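Local structure of glycoside Hydrolase Family 43_12 (Metagenome, 7JVH) at residues His188-Glu193 with Cys203-Glu208; Ile138-Cys143 with Gly170-Ser175; Phe165-Gly170 with Ala184-Asn189; Pro195-Asn200 with Lys233-Ile238; Tyr61-Ile66 with Ile121-Ile126. The protein probably hydrolyses glycosidic bonds in arabinose- or xylose-containing plant polysaccharides, using a five-bladed beta-propeller catalytic domain. All coordinates share one frame; numbering follows the deposited sequence.

All five contacts lie in the family 43 catalytic propeller, in successive four-stranded antiparallel blades. Contact 5 comes first along the chain and joins strands 65-69 and 120-129, which open two consecutive blades. Contacts 2 and 3 alternate in sequence, their centres about 8 Å apart, and both fasten the crossing from the blade of 134-142 to the blade of 184-190. Contact 1 shares His-188 and Asn-189 with contact 3, their centres about 9 Å apart, and lies within that latter blade. Contact 4, its centre about 23 Å from that of contact 5, ties a hairpin loop of this blade to the passage into strand 239-246. Together they run from the glycerol-occupied pocket to the propeller's surface loops.

Contact 1: residues His188-Glu193 with Cys203-Glu208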
# COMPACT_ATOMS: atom_id res chain seq x y z
N HIS A 188 10.24 -15.42 10.89
CA HIS A 188 9.36 -14.31 11.23
C HIS A 188 9.93 -13.51 12.37
O HIS A 188 10.89 -13.95 13.03
CB HIS A 188 7.94 -14.82 11.54
CG HIS A 188 7.82 -15.52 12.86
ND1 HIS A 188 7.32 -14.90 13.98
CD2 HIS A 188 8.10 -16.79 13.23
CE1 HIS A 188 7.32 -15.76 14.99
NE2 HIS A 188 7.79 -16.91 14.56
N ASN A 189 9.37 -12.30 12.56
CA ASN A 189 9.65 -11.44 13.70
C ASN A 189 8.80 -11.95 14.87
O ASN A 189 7.72 -12.48 14.66
CB ASN A 189 9.39 -9.97 13.32
CG ASN A 189 8.97 -9.09 14.50
OD1 ASN A 189 7.88 -9.25 15.04
ND2 ASN A 189 9.81 -8.12 14.86
N ASP A 190 9.33 -11.81 16.09
CA ASP A 190 8.61 -12.19 17.30
C ASP A 190 9.05 -11.30 18.46
O ASP A 190 10.00 -10.53 18.33
CB ASP A 190 8.84 -13.67 17.65
CG ASP A 190 7.66 -14.31 18.42
OD1 ASP A 190 6.73 -13.58 18.85
OD2 ASP A 190 7.67 -15.54 18.60
N ALA A 191 8.35 -11.41 19.59
CA ALA A 191 8.73 -10.72 20.82
C ALA A 191 9.62 -11.65 21.62
O ALA A 191 9.44 -12.87 21.56
CB ALA A 191 7.50 -10.31 21.62
N PRO A 192 10.64 -11.13 22.35
CA PRO A 192 11.53 -11.99 23.13
C PRO A 192 10.87 -12.38 24.44
O PRO A 192 10.02 -11.66 24.93
CB PRO A 192 12.72 -11.07 23.42
CG PRO A 192 12.11 -9.71 23.47
CD PRO A 192 10.98 -9.70 22.45
N GLU A 193 11.26 -13.54 24.98
CA GLU A 193 10.80 -14.00 26.31
C GLU A 193 11.16 -12.96 27.36
O GLU A 193 10.31 -12.55 28.16
CB GLU A 193 11.44 -15.33 26.68
CG GLU A 193 10.93 -16.55 25.94
CD GLU A 193 9.46 -16.84 26.21
OE1 GLU A 193 8.66 -15.92 25.94
OE2 GLU A 193 9.10 -17.98 26.66
N CYS A 203 12.88 -10.06 17.87
CA CYS A 203 13.65 -11.26 17.53
C CYS A 203 13.28 -11.76 16.17
O CYS A 203 12.15 -11.57 15.72
CB CYS A 203 13.32 -12.40 18.51
SG CYS A 203 13.92 -12.12 20.17
N ILE A 204 14.23 -12.43 15.52
CA ILE A 204 13.97 -13.23 14.34
C ILE A 204 13.98 -14.70 14.76
O ILE A 204 14.94 -15.18 15.37
CB ILE A 204 14.99 -13.00 13.22
CG1 ILE A 204 15.04 -11.52 12.84
CG2 ILE A 204 14.68 -13.88 12.02
CD1 ILE A 204 13.71 -10.92 12.44
N LYS A 205 12.90 -15.40 14.40
CA LYS A 205 12.67 -16.77 14.77
C LYS A 205 12.47 -17.57 13.50
O LYS A 205 11.82 -17.11 12.58
CB LYS A 205 11.41 -16.86 15.63
CG LYS A 205 11.18 -18.25 16.24
CD LYS A 205 10.11 -18.23 17.32
CE LYS A 205 10.60 -17.50 18.56
NZ LYS A 205 9.54 -17.36 19.58
N ILE A 206 13.03 -18.79 13.47
CA ILE A 206 12.88 -19.70 12.34
C ILE A 206 12.19 -20.99 12.79
O ILE A 206 12.35 -21.42 13.93
CB ILE A 206 14.23 -19.98 11.66
CG1 ILE A 206 14.02 -20.71 10.33
CG2 ILE A 206 15.16 -20.79 12.57
CD1 ILE A 206 15.29 -20.76 9.48
N TRP A 207 11.41 -21.58 11.88
CA TRP A 207 10.69 -22.83 12.08
C TRP A 207 10.88 -23.69 10.85
O TRP A 207 10.93 -23.16 9.74
CB TRP A 207 9.18 -22.59 12.17
CG TRP A 207 8.70 -21.77 13.32
CD1 TRP A 207 8.70 -20.42 13.41
CD2 TRP A 207 8.09 -22.26 14.52
NE1 TRP A 207 8.14 -20.02 14.59
CE2 TRP A 207 7.77 -21.13 15.30
CE3 TRP A 207 7.81 -23.53 15.02
CZ2 TRP A 207 7.17 -21.24 16.56
CZ3 TRP A 207 7.20 -23.64 16.27
CH2 TRP A 207 6.91 -22.50 17.04
N GLU A 208 10.96 -25.00 11.04
CA GLU A 208 10.80 -25.96 9.96
C GLU A 208 9.32 -25.94 9.58
O GLU A 208 8.46 -25.76 10.44
CB GLU A 208 11.25 -27.36 10.38
CG GLU A 208 11.46 -28.33 9.21
CD GLU A 208 12.11 -29.65 9.65
OE1 GLU A 208 12.80 -29.66 10.69
OE2 GLU A 208 11.95 -30.68 8.94
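With chi1 at 74°, CG of His-188 falls between the backbone N and the carbonyl carbon, which turns the imidazole toward Trp-207; a bend at chi3 of Lys-205 (-70°) swings its ammonium to Asp-190. The two strands are antiparallel neighbours within one propeller blade. His-188 and Lys-205 form a hydrogen-bonded pair, His-188 N to Lys-205 O 2.9 Å and Lys-205 N to His-188 O 2.8 Å, followed by the non-hydrogen-bonded pair Asn-189 with Ile-204 and the hydrogen-bonded pair Asp-190 with Cys-203. Trp-207 NE1 donates to His-188 NE2 at 3.1 Å (154° at the hydrogen), nearly in both ring planes, so the rings meet rim to rim. With alanine in place of His-188, the indole N-H would probably be left without this acceptor. Lys-205 NZ reaches Asp-190 OD2 at 2.8 Å from the anti side, out of the carboxylate plane, as a salt bridge. Beyond the strand pairing, Pro-192 CB packs on Cys-203 SG at 3.6 Å.

Contact 2: residues Ile138-Cys143 with Gly170-Ser175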
# COMPACT_ATOMS: atom_id res chain seq x y z
N ILE A 138 2.30 -15.29 1.96
CA ILE A 138 2.23 -15.42 3.41
C ILE A 138 2.32 -14.05 4.10
O ILE A 138 3.18 -13.24 3.80
CB ILE A 138 3.34 -16.38 3.93
CG1 ILE A 138 3.11 -16.72 5.40
CG2 ILE A 138 4.72 -15.79 3.75
CD1 ILE A 138 4.08 -17.77 5.93
N THR A 139 1.42 -13.83 5.08
CA THR A 139 1.29 -12.54 5.76
C THR A 139 0.64 -12.68 7.14
O THR A 139 0.27 -13.78 7.56
CB THR A 139 0.46 -11.59 4.88
OG1 THR A 139 0.48 -10.28 5.45
CG2 THR A 139 -0.96 -12.06 4.74
N THR A 140 0.51 -11.55 7.84
CA THR A 140 -0.25 -11.44 9.09
C THR A 140 -1.52 -10.64 8.81
O THR A 140 -1.47 -9.51 8.29
CB THR A 140 0.55 -10.75 10.19
OG1 THR A 140 1.87 -11.30 10.26
CG2 THR A 140 -0.09 -10.96 11.54
N GLU A 141 -2.66 -11.23 9.16
CA GLU A 141 -3.97 -10.63 8.92
C GLU A 141 -4.62 -10.32 10.28
O GLU A 141 -5.26 -11.17 10.86
CB GLU A 141 -4.84 -11.58 8.08
CG GLU A 141 -6.32 -11.19 7.97
CD GLU A 141 -7.05 -11.90 6.86
OE1 GLU A 141 -7.03 -11.40 5.74
OE2 GLU A 141 -7.64 -12.96 7.10
N PHE A 142 -4.42 -9.09 10.76
CA PHE A 142 -4.95 -8.58 12.02
C PHE A 142 -6.36 -8.09 11.82
O PHE A 142 -6.65 -6.91 12.00
CB PHE A 142 -4.07 -7.46 12.58
CG PHE A 142 -2.75 -7.93 13.15
CD1 PHE A 142 -2.72 -8.93 14.14
CD2 PHE A 142 -1.55 -7.39 12.72
CE1 PHE A 142 -1.51 -9.35 14.68
CE2 PHE A 142 -0.34 -7.83 13.27
CZ PHE A 142 -0.33 -8.80 14.25
N CYS A 143 -7.24 -9.01 11.42
CA CYS A 143 -8.68 -8.83 11.30
C CYS A 143 -9.23 -10.19 10.88
O CYS A 143 -8.46 -11.13 10.69
CB CYS A 143 -9.05 -7.70 10.32
SG CYS A 143 -8.94 -8.07 8.54
N GLY A 170 3.14 -16.39 16.67
CA GLY A 170 2.87 -14.98 16.83
C GLY A 170 3.83 -14.09 16.06
O GLY A 170 4.62 -14.57 15.27
N GLY A 171 3.76 -12.79 16.32
CA GLY A 171 4.61 -11.80 15.68
C GLY A 171 4.15 -11.53 14.26
O GLY A 171 3.06 -11.97 13.83
N ILE A 172 5.01 -10.83 13.51
CA ILE A 172 4.70 -10.40 12.13
C ILE A 172 5.82 -10.73 11.15
O ILE A 172 6.87 -11.26 11.54
CB ILE A 172 4.43 -8.89 12.10
CG1 ILE A 172 5.69 -8.10 12.49
CG2 ILE A 172 3.25 -8.55 13.02
CD1 ILE A 172 5.47 -6.60 12.50
N ASP A 173 5.58 -10.40 9.88
CA ASP A 173 6.55 -10.50 8.79
C ASP A 173 6.98 -11.94 8.55
O ASP A 173 8.17 -12.23 8.49
CB ASP A 173 7.73 -9.58 9.02
CG ASP A 173 7.32 -8.12 9.08
OD1 ASP A 173 6.10 -7.84 8.97
OD2 ASP A 173 8.21 -7.25 9.24
N PRO A 174 6.02 -12.88 8.39
CA PRO A 174 6.36 -14.25 8.00
C PRO A 174 6.99 -14.31 6.60
O PRO A 174 6.71 -13.47 5.76
CB PRO A 174 4.99 -14.93 7.98
CG PRO A 174 4.01 -13.83 7.77
CD PRO A 174 4.58 -12.65 8.51
N SER A 175 7.83 -15.32 6.37
CA SER A 175 8.49 -15.52 5.09
C SER A 175 9.03 -16.94 5.02
O SER A 175 9.74 -17.38 5.91
CB SER A 175 9.60 -14.48 4.92
OG SER A 175 10.24 -14.55 3.68
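Gly-171 and Ile-172 bring the loop 170-175 alongside Thr-140 and Phe-142 of strand 134-142. The loop is the crossing between two propeller blades, from edge strand 165-166 of one to first strand 175-178 of the next, and no hydrogen bond joins 170-175 directly to 138-143. Gly-171, at a positive phi, sets its carbonyl O 3.8 Å from Thr-140 OG1; both atoms are hydrogen-bonded to the amide of Asn-149, which links them indirectly. Ile-172 has CG1 between the backbone N and the carbonyl carbon (chi1 64°), and this puts CG2 on the side of Phe-142: the methyl meets the ring edge near its plane, 3.7 Å from CE2. Ile-172 CA lies 3.5 Å from Thr-140 OG1. Asp-173 directs its CB away from the strand; OD1 binds a glycerol and OD2 takes the N-H of Gly-240, so it faces the pocket, probably the active site of the family. Pro-174 carries the packing. Its CD sits 3.5 Å from Thr-140 OG1, CG rests 3.6 Å from Thr-139 CA, and CB meets Ile-138 CD1 at 3.6 Å. Ser-175 begins the next blade and hydrogen-bonds His-242 through OG, while its CA lies 4.0 Å from Ile-138 CG2.

Contact 3: residues Phe165-Gly170 with Ala184-Asn189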
# COMPACT_ATOMS: atom_id res chain seq x y z
N PHE A 165 -4.53 -20.64 5.11
CA PHE A 165 -4.11 -21.68 6.03
C PHE A 165 -3.64 -20.90 7.25
O PHE A 165 -2.71 -20.10 7.15
CB PHE A 165 -2.95 -22.50 5.46
CG PHE A 165 -3.34 -23.42 4.34
CD1 PHE A 165 -3.35 -22.96 3.02
CD2 PHE A 165 -3.72 -24.73 4.59
CE1 PHE A 165 -3.71 -23.82 1.98
CE2 PHE A 165 -4.09 -25.57 3.56
CZ PHE A 165 -4.09 -25.12 2.26
N ASN A 166 -4.29 -21.11 8.40
CA ASN A 166 -3.92 -20.41 9.64
C ASN A 166 -2.64 -21.03 10.19
O ASN A 166 -2.56 -22.25 10.34
CB ASN A 166 -5.05 -20.50 10.68
CG ASN A 166 -6.14 -19.43 10.49
OD1 ASN A 166 -5.82 -18.28 10.22
ND2 ASN A 166 -7.42 -19.81 10.59
N LEU A 167 -1.64 -20.19 10.47
CA LEU A 167 -0.35 -20.63 10.98
C LEU A 167 -0.20 -20.29 12.47
O LEU A 167 -0.57 -19.21 12.92
CB LEU A 167 0.79 -20.01 10.18
CG LEU A 167 0.64 -20.12 8.65
CD1 LEU A 167 1.67 -19.26 7.96
CD2 LEU A 167 0.74 -21.57 8.19
N HIS A 168 0.40 -21.23 13.22
CA HIS A 168 0.38 -21.23 14.68
C HIS A 168 1.66 -20.64 15.30
O HIS A 168 2.39 -21.33 16.02
CB HIS A 168 0.14 -22.65 15.20
CG HIS A 168 -1.16 -23.24 14.75
ND1 HIS A 168 -1.39 -24.60 14.72
CD2 HIS A 168 -2.31 -22.66 14.34
CE1 HIS A 168 -2.62 -24.83 14.30
NE2 HIS A 168 -3.20 -23.67 14.06
N PHE A 169 1.90 -19.35 15.04
CA PHE A 169 2.98 -18.60 15.68
C PHE A 169 2.57 -17.13 15.71
O PHE A 169 1.76 -16.70 14.91
CB PHE A 169 4.30 -18.81 14.94
CG PHE A 169 4.24 -18.44 13.47
CD1 PHE A 169 4.54 -17.15 13.06
CD2 PHE A 169 3.89 -19.38 12.51
CE1 PHE A 169 4.50 -16.80 11.71
CE2 PHE A 169 3.84 -19.03 11.17
CZ PHE A 169 4.15 -17.75 10.77
N GLY A 170 3.14 -16.39 16.67
CA GLY A 170 2.87 -14.98 16.83
C GLY A 170 3.83 -14.09 16.06
O GLY A 170 4.62 -14.57 15.27
N ALA A 184 11.55 -27.36 4.13
CA ALA A 184 11.04 -26.00 4.05
C ALA A 184 11.12 -25.35 5.42
O ALA A 184 11.00 -26.01 6.45
CB ALA A 184 9.62 -26.02 3.56
N TYR A 185 11.32 -24.03 5.42
CA TYR A 185 11.45 -23.25 6.64
C TYR A 185 10.60 -22.00 6.59
O TYR A 185 10.12 -21.59 5.53
CB TYR A 185 12.92 -22.93 6.89
CG TYR A 185 13.77 -24.17 6.95
CD1 TYR A 185 13.87 -24.92 8.12
CD2 TYR A 185 14.46 -24.63 5.81
CE1 TYR A 185 14.63 -26.07 8.18
CE2 TYR A 185 15.22 -25.78 5.86
CZ TYR A 185 15.31 -26.50 7.04
OH TYR A 185 16.07 -27.64 7.09
N LEU A 186 10.40 -21.41 7.76
CA LEU A 186 9.61 -20.21 7.90
C LEU A 186 10.29 -19.34 8.93
O LEU A 186 10.59 -19.79 10.03
CB LEU A 186 8.21 -20.57 8.36
CG LEU A 186 7.20 -19.43 8.47
CD1 LEU A 186 5.79 -19.98 8.41
CD2 LEU A 186 7.42 -18.58 9.73
N VAL A 187 10.54 -18.09 8.56
CA VAL A 187 11.17 -17.13 9.44
C VAL A 187 10.19 -15.99 9.68
O VAL A 187 9.37 -15.65 8.81
CB VAL A 187 12.51 -16.62 8.87
CG1 VAL A 187 12.28 -15.69 7.67
CG2 VAL A 187 13.33 -16.00 9.98
N HIS A 188 10.24 -15.42 10.89
CA HIS A 188 9.36 -14.31 11.23
C HIS A 188 9.93 -13.51 12.37
O HIS A 188 10.89 -13.95 13.03
CB HIS A 188 7.94 -14.82 11.54
CG HIS A 188 7.82 -15.52 12.86
ND1 HIS A 188 7.32 -14.90 13.98
CD2 HIS A 188 8.10 -16.79 13.23
CE1 HIS A 188 7.32 -15.76 14.99
NE2 HIS A 188 7.79 -16.91 14.56
N ASN A 189 9.37 -12.30 12.56
CA ASN A 189 9.65 -11.44 13.70
C ASN A 189 8.80 -11.95 14.87
O ASN A 189 7.72 -12.48 14.66
CB ASN A 189 9.39 -9.97 13.32
CG ASN A 189 8.97 -9.09 14.50
OD1 ASN A 189 7.88 -9.25 15.04
ND2 ASN A 189 9.81 -8.12 14.86
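Phe-169 lays its ring against His-188 and Leu-186, joining two blades of the propeller: it lies in the loop just after edge strand 165-166 of one blade, and both partners stand on strand 184-190 of the next. The side chain leaves the backbone with CG between N and the carbonyl carbon (chi1 57°), which drops the ring between the two partners. Phe-169 CB and CG are each 4.0 Å from His-188 NE2. Phe-169 CD1 comes over the centre of one imidazole face, 3.4 Å above the plane, and Phe-169 CE1 follows at 3.7 Å from His-188 CG. The rings are inclined at 38°, neither stacked nor edge-to-face, and the two side chains slide past each other in opposite directions. On the far side of the ring the contact becomes aliphatic, with Phe-169 CE2 3.5 Å from Leu-186 CD1. CZ, the tip, touches both methyls of that leucine, which comes from the opposite direction. Trp-207, the partner of His-188 NE2, also meets the phenyl ring, so three aromatic rings of two blades gather here. Leu-167 adds a looser touch to the same leucine, Leu-167 CD1 to Leu-186 CD1 at 4.2 Å.

Contact 4: residues Pro195-Asn200 with Lys233-Ile238; sequences PLYGPN and KKPVWI
Tyr-197 and Asn-200 supply the two hydrogen bonds that join these irregular loops. Tyr-197 OH donates to Pro-235 O at 2.6 Å, tilted somewhat from the carbonyl plane, and Trp-237 N donates to Asn-200 O at 2.9 Å, in the carbonyl plane on a lone pair and fairly straight (161° at the hydrogen). The phenol is also a CH-pi acceptor: Lys-234 CA stands over one face, 3.7 Å from the ring centroid, while the aliphatic start of that lysine slides along the ring in the opposite direction. With CG between the backbone N and the carbonyl carbon (chi1 55°), the ring is placed against the Lys-234 backbone. A phenylalanine in place of Tyr-197 would probably leave the carbonyl of Pro-235 without its hydroxyl donor. Van der Waals contacts complete the join. Asn-200 and Val-236 lie side by side, Asn-200 ND2 3.6 Å from Val-236 CG2, and Asn-200 OD1 comes to the edge of the indole, 3.6 Å from Trp-237 CD1. Segment 195-200 is part of the loop joining strands 184-190 and 203-210; the loop segment 233-238 leads from strand 215-226 into strand 239-246 of the next blade, with Trp-237 also resting on Ile-172.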
# COMPACT_ATOMS: atom_id res chain seq x y z
N PRO A 195 12.45 -9.27 27.40
CA PRO A 195 12.79 -7.94 26.90
C PRO A 195 13.91 -7.22 27.67
O PRO A 195 13.81 -7.08 28.88
CB PRO A 195 11.47 -7.16 27.02
CG PRO A 195 10.41 -8.23 26.95
CD PRO A 195 11.00 -9.47 27.58
N LEU A 196 14.95 -6.78 26.95
CA LEU A 196 16.14 -6.16 27.52
C LEU A 196 16.11 -4.63 27.47
O LEU A 196 16.88 -3.98 28.17
CB LEU A 196 17.39 -6.69 26.83
CG LEU A 196 17.79 -8.13 27.14
CD1 LEU A 196 19.12 -8.46 26.50
CD2 LEU A 196 17.83 -8.39 28.63
N TYR A 197 15.24 -4.06 26.62
CA TYR A 197 15.12 -2.61 26.46
C TYR A 197 13.76 -2.15 25.93
O TYR A 197 13.68 -1.24 25.08
CB TYR A 197 16.26 -2.06 25.57
CG TYR A 197 16.39 -2.70 24.21
CD1 TYR A 197 17.20 -3.81 24.02
CD2 TYR A 197 15.73 -2.17 23.09
CE1 TYR A 197 17.34 -4.40 22.77
CE2 TYR A 197 15.86 -2.74 21.84
CZ TYR A 197 16.67 -3.87 21.68
OH TYR A 197 16.82 -4.48 20.46
N GLY A 198 12.69 -2.77 26.43
CA GLY A 198 11.34 -2.35 26.16
C GLY A 198 10.75 -3.04 24.94
O GLY A 198 11.33 -4.00 24.42
N PRO A 199 9.56 -2.60 24.49
CA PRO A 199 8.92 -3.20 23.31
C PRO A 199 9.71 -3.16 21.99
O PRO A 199 9.38 -3.94 21.09
CB PRO A 199 7.61 -2.40 23.16
CG PRO A 199 7.57 -1.37 24.25
CD PRO A 199 8.76 -1.55 25.14
N ASN A 200 10.71 -2.28 21.85
CA ASN A 200 11.49 -2.21 20.60
C ASN A 200 12.40 -3.42 20.42
O ASN A 200 12.79 -3.74 19.31
CB ASN A 200 12.33 -0.92 20.48
CG ASN A 200 11.49 0.32 20.28
OD1 ASN A 200 10.33 0.26 19.87
ND2 ASN A 200 12.06 1.47 20.60
N LYS A 233 23.48 -1.84 21.00
CA LYS A 233 22.95 -0.59 20.43
C LYS A 233 21.42 -0.46 20.55
O LYS A 233 20.85 0.53 20.09
CB LYS A 233 23.38 -0.44 18.97
CG LYS A 233 24.89 -0.40 18.76
CD LYS A 233 25.29 0.03 17.36
CE LYS A 233 26.78 0.41 17.32
NZ LYS A 233 27.52 -0.07 16.11
N LYS A 234 20.76 -1.46 21.15
CA LYS A 234 19.31 -1.49 21.33
C LYS A 234 18.57 -1.35 19.99
O LYS A 234 17.73 -0.48 19.83
CB LYS A 234 18.84 -0.39 22.29
CG LYS A 234 19.48 -0.45 23.67
CD LYS A 234 19.29 0.87 24.40
CE LYS A 234 19.53 0.77 25.89
NZ LYS A 234 20.98 0.58 26.24
N PRO A 235 18.89 -2.20 18.99
CA PRO A 235 18.24 -2.13 17.68
C PRO A 235 16.72 -2.22 17.76
O PRO A 235 16.19 -3.13 18.37
CB PRO A 235 18.82 -3.34 16.94
CG PRO A 235 19.49 -4.19 17.97
CD PRO A 235 19.90 -3.27 19.06
N VAL A 236 16.04 -1.27 17.11
CA VAL A 236 14.60 -1.17 17.12
C VAL A 236 13.96 -2.09 16.08
O VAL A 236 14.35 -2.09 14.92
CB VAL A 236 14.15 0.30 16.90
CG1 VAL A 236 12.65 0.43 16.69
CG2 VAL A 236 14.63 1.17 18.04
N TRP A 237 12.98 -2.90 16.52
CA TRP A 237 12.08 -3.66 15.66
C TRP A 237 12.68 -4.35 14.44
O TRP A 237 12.20 -4.18 13.32
CB TRP A 237 10.91 -2.77 15.22
CG TRP A 237 9.74 -2.85 16.15
CD1 TRP A 237 9.49 -2.07 17.24
CD2 TRP A 237 8.68 -3.80 16.08
NE1 TRP A 237 8.33 -2.47 17.84
CE2 TRP A 237 7.80 -3.53 17.14
CE3 TRP A 237 8.38 -4.85 15.20
CZ2 TRP A 237 6.64 -4.28 17.37
CZ3 TRP A 237 7.22 -5.59 15.41
CH2 TRP A 237 6.37 -5.30 16.50
N ILE A 238 13.72 -5.17 14.65
CA ILE A 238 14.22 -6.04 13.61
C ILE A 238 13.06 -6.87 13.08
O ILE A 238 12.34 -7.49 13.85
CB ILE A 238 15.40 -6.93 14.05
CG1 ILE A 238 15.97 -7.69 12.85
CG2 ILE A 238 15.01 -7.88 15.16
CD1 ILE A 238 17.47 -7.83 12.85

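Contact 5: residues Tyr61-Ile66 with Ile121-Ile126; sequences YPDPSI and IYAPAI. With GOL (glycerol), chain G.
Asp-63 and Ser-65 face Ala-123 and Ile-126 across two chain segments whose touching parts, 63-66 and 123-126, run 7° apart. One hydrogen bond spans them: Ile-126 N donates to Ser-65 OG at 2.8 Å (154° at the hydrogen). The serine hydroxyl stands anti to its own backbone N (chi1 173°), which extends it across to the amide of Ile-126, and Asp-306 OD2 is its second partner. Packing does the rest. Asp-63 CB lies 3.6 Å from Ala-123 CB, Pro-124 CD comes within 3.3 Å of Asp-63 O, and Ile-126 CG2 rests 3.6 Å from Ser-65 OG. A glycerol, probably from the crystallisation liquor, bridges the two segments: its O3 donates to Asp-63 OD2 at 2.7 Å, and Ala-123 N donates to its O1 at 2.8 Å, while its C3 sits over one face of the Tyr-122 ring. Ser-78 OG also bonds Asp-63 OD2, and Asp-173 OD1 and Arg-334 NH1 also hydrogen-bond the glycerol. Strands 65-69 and 120-129 are each the first of their blade and lie side by side along the centre of the propeller, an arrangement consistent with the acid-lined central active-site pocket of GH43 enzymes.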
# COMPACT_ATOMS: atom_id res chain seq x y z
N TYR A 61 2.05 1.64 -1.26
CA TYR A 61 2.41 0.30 -1.67
C TYR A 61 3.60 -0.12 -0.80
O TYR A 61 4.73 -0.18 -1.28
CB TYR A 61 2.76 0.23 -3.14
CG TYR A 61 1.57 0.44 -4.03
CD1 TYR A 61 0.73 -0.62 -4.36
CD2 TYR A 61 1.25 1.70 -4.52
CE1 TYR A 61 -0.37 -0.42 -5.18
CE2 TYR A 61 0.15 1.90 -5.35
CZ TYR A 61 -0.65 0.83 -5.68
OH TYR A 61 -1.75 1.00 -6.49
N PRO A 62 3.38 -0.36 0.51
CA PRO A 62 4.47 -0.65 1.44
C PRO A 62 4.90 -2.11 1.45
O PRO A 62 4.29 -2.97 0.79
CB PRO A 62 3.86 -0.24 2.80
CG PRO A 62 2.50 0.35 2.49
CD PRO A 62 2.09 -0.27 1.21
N ASP A 63 5.97 -2.37 2.20
CA ASP A 63 6.46 -3.72 2.46
C ASP A 63 6.48 -4.56 1.19
O ASP A 63 5.78 -5.56 1.07
CB ASP A 63 5.56 -4.39 3.53
CG ASP A 63 5.41 -3.55 4.78
OD1 ASP A 63 6.45 -3.13 5.36
OD2 ASP A 63 4.25 -3.31 5.18
N PRO A 64 7.28 -4.18 0.17
CA PRO A 64 7.26 -4.86 -1.12
C PRO A 64 7.97 -6.20 -1.03
O PRO A 64 9.05 -6.29 -0.44
CB PRO A 64 8.01 -3.90 -2.03
CG PRO A 64 8.94 -3.17 -1.13
CD PRO A 64 8.24 -3.05 0.20
N SER A 65 7.35 -7.23 -1.62
CA SER A 65 7.92 -8.55 -1.72
C SER A 65 7.84 -8.99 -3.18
O SER A 65 6.89 -8.68 -3.89
CB SER A 65 7.13 -9.51 -0.84
OG SER A 65 7.54 -10.85 -1.03
N ILE A 66 8.86 -9.73 -3.61
CA ILE A 66 9.04 -10.09 -5.01
C ILE A 66 9.61 -11.50 -5.16
O ILE A 66 10.47 -11.92 -4.40
CB ILE A 66 9.92 -9.04 -5.74
CG1 ILE A 66 10.03 -9.35 -7.22
CG2 ILE A 66 11.30 -8.94 -5.10
CD1 ILE A 66 10.45 -8.13 -8.05
N ILE A 121 -4.00 -6.28 6.85
CA ILE A 121 -2.92 -6.99 6.16
C ILE A 121 -1.58 -6.27 6.31
O ILE A 121 -1.35 -5.22 5.71
CB ILE A 121 -3.24 -7.17 4.67
CG1 ILE A 121 -4.55 -7.93 4.47
CG2 ILE A 121 -2.09 -7.88 3.98
CD1 ILE A 121 -4.57 -9.33 5.05
N TYR A 122 -0.68 -6.87 7.10
CA TYR A 122 0.68 -6.37 7.31
C TYR A 122 1.62 -6.86 6.17
O TYR A 122 1.15 -7.35 5.13
CB TYR A 122 1.17 -6.76 8.71
CG TYR A 122 0.73 -5.80 9.80
CD1 TYR A 122 -0.51 -5.14 9.74
CD2 TYR A 122 1.54 -5.56 10.91
CE1 TYR A 122 -0.92 -4.27 10.74
CE2 TYR A 122 1.14 -4.66 11.89
CZ TYR A 122 -0.10 -4.02 11.81
OH TYR A 122 -0.46 -3.13 12.78
N ALA A 123 2.93 -6.69 6.36
CA ALA A 123 3.93 -7.04 5.35
C ALA A 123 3.67 -8.37 4.67
O ALA A 123 3.57 -9.40 5.33
CB ALA A 123 5.32 -7.05 5.97
N PRO A 124 3.49 -8.39 3.34
CA PRO A 124 3.40 -9.64 2.58
C PRO A 124 4.77 -10.20 2.21
O PRO A 124 5.73 -9.42 2.09
CB PRO A 124 2.66 -9.19 1.32
CG PRO A 124 3.13 -7.81 1.10
CD PRO A 124 3.31 -7.21 2.48
N ALA A 125 4.86 -11.52 2.06
CA ALA A 125 6.00 -12.19 1.44
C ALA A 125 5.51 -13.22 0.41
O ALA A 125 4.89 -14.22 0.78
CB ALA A 125 6.88 -12.84 2.49
N ILE A 126 5.75 -12.95 -0.87
CA ILE A 126 5.40 -13.87 -1.96
C ILE A 126 6.63 -14.73 -2.32
O ILE A 126 7.75 -14.31 -2.13
CB ILE A 126 4.83 -13.11 -3.20
CG1 ILE A 126 4.18 -14.09 -4.18
CG2 ILE A 126 5.91 -12.30 -3.91
CD1 ILE A 126 3.58 -13.44 -5.41
C1 GOL G . 5.18 -4.72 8.79
O1 GOL G . 4.25 -5.79 8.62
C2 GOL G . 4.55 -3.53 9.47
O2 GOL G . 5.53 -2.51 9.64
C3 GOL G . 3.36 -2.97 8.72
O3 GOL G . 3.78 -2.18 7.60